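Local coordinates for protein phosphothreonine lyase ospF (Shigella flexneri, PDB 3I0U) that probably removes phosphate from phosphothreonine by beta-elimination, as a phosphothreonine lyase that Shigella secretes as a type III virulence effector, at residues 19-22 and 23-26; 153-156 and 157-160. One frame throughout, in Å; residues are numbered along the deposited sequence.

How the contacts relate
From the N terminus, helix 11-22 comes first, and contact 1 is the turn at residues 19-26 where it gives way to a loop. The chain then builds most of the antiparallel sheet and helix 91-102 before reaching contact 2, residues 153-160, inside helix 147-166. Both contacts are local, following one another in series without nesting or crossing, and neither closes a long loop. The centres of contact 1 and contact 2 lie about 15 Å apart. They meet where Ile22 CG2 packs on Arg154 CD at 3.9 Å. Contact 1 thus lies at the surface against helix 147-166, and contact 2 carries that helix inward onto the sheet and helix 91-102.

Contact 1. Residues 19-22 and 23-26; sequences YNQI and RQYP
Tyr25 lays its ring beside the end of helix 11-22, with Gln21 O 3.3 Å above the plane of one face and displaced from the ring centre. CD2 of Tyr25 comes nearest, 3.4 Å from Gln21 O. Tyr25 CG stands beside the backbone N (chi1 -66°), which turns the ring back over the last turn of the helix. Gln21 O also accepts Gln24 N at 3.0 Å; this donor stands well above the carbonyl plane, 66° out of it, as the chain tightens into an i to i+3 turn. A weak second bond of that spacing, Tyr25 N to Ile22 O at 3.4 Å, follows before the chain runs on extended. On another side of the turn, Tyr19 and Arg23 run alongside each other in the same direction. Arg23 CD rests obliquely on the tyrosine, 3.8 Å from Tyr19 CE2, while the guanidinium and ring planes differ by 25°. Arg23 and Gln24 are exposed, whereas Ile22 is buried against Leu150, His151 and Arg154. The Tyr25 ring also meets that of His151, and Pro26 O accepts His151 NE2, fastening the exit of helix 11-22 to the start of helix 147-166.

Contact 2. Residues 153-156 and 157-160; sequences IRQF and IMCL
Ile157 N to Ile153 O, Met158 N to Arg154 O and Leu160 N to Phe156 O are nearly straight i to i+4 bonds of an alpha-helix, the middle of helix 147-166. The last is the shortest, 2.8 Å between Leu160 N and Phe156 O with 170° at the hydrogen. Cys159 N instead divides itself between Gln155 O and Phe156 O, and both bonds are weak. Two polar side chains reach beyond the helix: Arg154 NE donates to Met216 O in helix 211-217, and Gln155 OE1 accepts Tyr28 N from the loop after helix 11-22. Met158 is exposed; its CG lies 3.3 Å from Arg154 O. The apolar face looks onto the antiparallel sheet, where Ile153 and Ile157 rest on Phe82 and Leu160 on Ile84 and Leu134. Within that face Ile157 CG1 packs loosely on Ile153 CG2. Phe156, with CG anti to its own N (chi1 -165°), carries its ring outward from the helix and past Leu160, whose side chain passes it at a slant. Both side chains also touch Leu101 of helix 91-102, and Phe30 meets the Phe156 ring edge-to-face. The methyl Leu160 CD1 closes on the rim carbon Phe156 CE2 at 4.0 Å, while Leu160 CD2 lies over one face of the ring.

Contact 1. Residues 19-22 and 23-26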
loop_
_atom_site.group_PDB
_atom_site.type_symbol
_atom_site.label_atom_id
_atom_site.label_comp_id
_atom_site.label_asym_id
_atom_site.label_seq_id
_atom_site.Cartn_x
_atom_site.Cartn_y
_atom_site.Cartn_z
ATOM N N TYR A 19 -20.298 3.461 -0.566
ATOM C CA TYR A 19 -20.124 2.911 -1.924
ATOM C C TYR A 19 -20.472 3.913 -2.999
ATOM O O TYR A 19 -19.674 4.158 -3.910
ATOM C CB TYR A 19 -20.948 1.623 -2.128
ATOM C CG TYR A 19 -20.771 0.955 -3.490
ATOM C CD1 TYR A 19 -19.607 0.213 -3.793
ATOM C CD2 TYR A 19 -21.760 1.074 -4.481
ATOM C CE1 TYR A 19 -19.431 -0.395 -5.057
ATOM C CE2 TYR A 19 -21.610 0.473 -5.738
ATOM C CZ TYR A 19 -20.451 -0.271 -6.014
ATOM O OH TYR A 19 -20.300 -0.867 -7.254
ATOM N N ASN A 20 -21.647 4.507 -2.877
ATOM C CA ASN A 20 -22.094 5.480 -3.852
ATOM C C ASN A 20 -21.369 6.809 -3.806
ATOM O O ASN A 20 -21.367 7.540 -4.815
ATOM C CB ASN A 20 -23.583 5.725 -3.722
ATOM C CG ASN A 20 -24.394 4.669 -4.409
ATOM O OD1 ASN A 20 -24.336 4.506 -5.639
ATOM N ND2 ASN A 20 -25.171 3.929 -3.618
ATOM N N GLN A 21 -20.768 7.135 -2.656
ATOM C CA GLN A 21 -19.975 8.359 -2.579
ATOM C C GLN A 21 -18.681 8.255 -3.378
ATOM O O GLN A 21 -18.313 9.192 -4.078
ATOM C CB GLN A 21 -19.741 8.780 -1.134
ATOM C CG GLN A 21 -20.900 9.608 -0.591
ATOM C CD GLN A 21 -20.786 9.938 0.899
ATOM O OE1 GLN A 21 -19.855 9.486 1.587
ATOM N NE2 GLN A 21 -21.743 10.742 1.399
ATOM N N ILE A 22 -18.053 7.085 -3.309
ATOM C CA ILE A 22 -16.800 6.768 -4.027
ATOM C C ILE A 22 -16.989 6.942 -5.555
ATOM O O ILE A 22 -16.145 7.510 -6.268
ATOM C CB ILE A 22 -16.374 5.328 -3.668
ATOM C CG1 ILE A 22 -15.963 5.269 -2.187
ATOM C CG2 ILE A 22 -15.295 4.822 -4.613
ATOM C CD1 ILE A 22 -15.690 3.893 -1.652
ATOM N N ARG A 23 -18.156 6.525 -6.032
ATOM C CA ARG A 23 -18.437 6.549 -7.459
ATOM C C ARG A 23 -18.808 7.967 -7.935
ATOM O O ARG A 23 -18.818 8.242 -9.149
ATOM C CB ARG A 23 -19.526 5.515 -7.792
ATOM C CG ARG A 23 -19.233 4.124 -7.182
ATOM C CD ARG A 23 -19.901 2.980 -7.944
ATOM N NE ARG A 23 -19.118 2.610 -9.136
ATOM C CZ ARG A 23 -19.471 2.934 -10.375
ATOM N NH1 ARG A 23 -18.704 2.567 -11.403
ATOM N NH2 ARG A 23 -20.581 3.648 -10.573
ATOM N N GLN A 24 -19.076 8.866 -6.980
ATOM C CA GLN A 24 -19.353 10.279 -7.283
ATOM C C GLN A 24 -18.104 11.112 -7.576
ATOM O O GLN A 24 -18.188 12.127 -8.288
ATOM C CB GLN A 24 -20.183 10.931 -6.175
ATOM C CG GLN A 24 -21.675 10.786 -6.439
ATOM C CD GLN A 24 -22.546 11.484 -5.404
ATOM O OE1 GLN A 24 -22.521 11.130 -4.224
ATOM N NE2 GLN A 24 -23.325 12.473 -5.849
ATOM N N TYR A 25 -16.963 10.681 -7.031
ATOM C CA TYR A 25 -15.701 11.390 -7.181
ATOM C C TYR A 25 -15.067 11.175 -8.549
ATOM O O TYR A 25 -15.079 10.045 -9.065
ATOM C CB TYR A 25 -14.720 10.886 -6.129
ATOM C CG TYR A 25 -15.102 11.208 -4.707
ATOM C CD1 TYR A 25 -15.438 12.544 -4.331
ATOM C CD2 TYR A 25 -15.114 10.184 -3.725
ATOM C CE1 TYR A 25 -15.769 12.847 -3.009
ATOM C CE2 TYR A 25 -15.431 10.473 -2.402
ATOM C CZ TYR A 25 -15.756 11.809 -2.052
ATOM O OH TYR A 25 -16.068 12.089 -0.746
ATOM N N PRO A 26 -14.431 12.230 -9.104
ATOM C CA PRO A 26 -13.697 12.069 -10.356
ATOM C C PRO A 26 -12.412 11.328 -10.104
ATOM O O PRO A 26 -11.998 11.219 -8.951
ATOM C CB PRO A 26 -13.366 13.504 -10.757
ATOM C CG PRO A 26 -13.336 14.244 -9.494
ATOM C CD PRO A 26 -14.329 13.606 -8.589
#

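Contact 2. Residues 153-156 and 157-160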
loop_
_atom_site.group_PDB
_atom_site.type_symbol
_atom_site.label_atom_id
_atom_site.label_comp_id
_atom_site.label_asym_id
_atom_site.label_seq_id
_atom_site.Cartn_x
_atom_site.Cartn_y
_atom_site.Cartn_z
ATOM N N ILE A 153 -7.408 5.493 -1.901
ATOM C CA ILE A 153 -6.797 4.158 -1.901
ATOM C C ILE A 153 -7.134 3.340 -3.157
ATOM O O ILE A 153 -6.254 2.750 -3.727
ATOM C CB ILE A 153 -7.132 3.347 -0.594
ATOM C CG1 ILE A 153 -6.594 4.080 0.649
ATOM C CG2 ILE A 153 -6.545 1.954 -0.666
ATOM C CD1 ILE A 153 -7.193 3.648 1.932
ATOM N N ARG A 154 -8.400 3.341 -3.602
ATOM C CA ARG A 154 -8.785 2.608 -4.820
ATOM C C ARG A 154 -7.970 3.053 -6.020
ATOM O O ARG A 154 -7.405 2.214 -6.734
ATOM C CB ARG A 154 -10.211 2.848 -5.162
ATOM C CG ARG A 154 -11.175 1.793 -4.760
ATOM C CD ARG A 154 -12.519 2.133 -5.388
ATOM N NE ARG A 154 -13.021 0.919 -6.016
ATOM C CZ ARG A 154 -13.708 0.859 -7.155
ATOM N NH1 ARG A 154 -14.000 1.969 -7.847
ATOM N NH2 ARG A 154 -14.088 -0.328 -7.625
ATOM N N GLN A 155 -7.906 4.377 -6.195
ATOM C CA GLN A 155 -7.173 5.036 -7.269
ATOM C C GLN A 155 -5.688 4.755 -7.230
ATOM O O GLN A 155 -5.075 4.570 -8.260
ATOM C CB GLN A 155 -7.387 6.549 -7.204
ATOM C CG GLN A 155 -8.830 6.981 -7.417
ATOM C CD GLN A 155 -9.285 6.907 -8.873
ATOM O OE1 GLN A 155 -8.719 7.539 -9.768
ATOM N NE2 GLN A 155 -10.335 6.145 -9.108
ATOM N N PHE A 156 -5.131 4.717 -6.029
ATOM C CA PHE A 156 -3.725 4.513 -5.821
ATOM C C PHE A 156 -3.338 3.101 -6.255
ATOM O O PHE A 156 -2.311 2.942 -6.917
ATOM C CB PHE A 156 -3.417 4.707 -4.326
ATOM C CG PHE A 156 -1.972 4.885 -4.002
ATOM C CD1 PHE A 156 -1.272 6.038 -4.425
ATOM C CD2 PHE A 156 -1.295 3.930 -3.226
ATOM C CE1 PHE A 156 0.105 6.209 -4.092
ATOM C CE2 PHE A 156 0.093 4.112 -2.880
ATOM C CZ PHE A 156 0.788 5.247 -3.320
ATOM N N ILE A 157 -4.119 2.083 -5.852
ATOM C CA ILE A 157 -3.837 0.685 -6.208
ATOM C C ILE A 157 -3.841 0.550 -7.747
ATOM O O ILE A 157 -2.919 0.002 -8.369
ATOM C CB ILE A 157 -4.856 -0.297 -5.582
ATOM C CG1 ILE A 157 -4.796 -0.321 -4.038
ATOM C CG2 ILE A 157 -4.699 -1.663 -6.169
ATOM C CD1 ILE A 157 -3.376 -0.434 -3.411
ATOM N N MET A 158 -4.867 1.103 -8.364
ATOM C CA MET A 158 -4.994 1.105 -9.812
ATOM C C MET A 158 -3.709 1.657 -10.436
ATOM O O MET A 158 -3.229 1.158 -11.447
ATOM C CB MET A 158 -6.148 1.984 -10.243
ATOM C CG MET A 158 -7.532 1.432 -9.966
ATOM S SD MET A 158 -8.881 2.516 -10.657
ATOM C CE MET A 158 -8.434 2.606 -12.404
ATOM N N CYS A 159 -3.152 2.668 -9.792
ATOM C CA CYS A 159 -2.031 3.385 -10.297
ATOM C C CYS A 159 -0.687 2.666 -10.080
ATOM O O CYS A 159 0.169 2.637 -10.972
ATOM C CB CYS A 159 -2.029 4.686 -9.576
ATOM S SG CYS A 159 -1.192 5.804 -10.469
ATOM N N LEU A 160 -0.498 2.069 -8.912
ATOM C CA LEU A 160 0.542 1.075 -8.748
ATOM C C LEU A 160 0.475 -0.041 -9.782
ATOM O O LEU A 160 1.437 -0.239 -10.501
ATOM C CB LEU A 160 0.496 0.489 -7.342
ATOM C CG LEU A 160 0.645 1.415 -6.116
ATOM C CD1 LEU A 160 0.573 0.608 -4.821
ATOM C CD2 LEU A 160 1.947 2.256 -6.168
#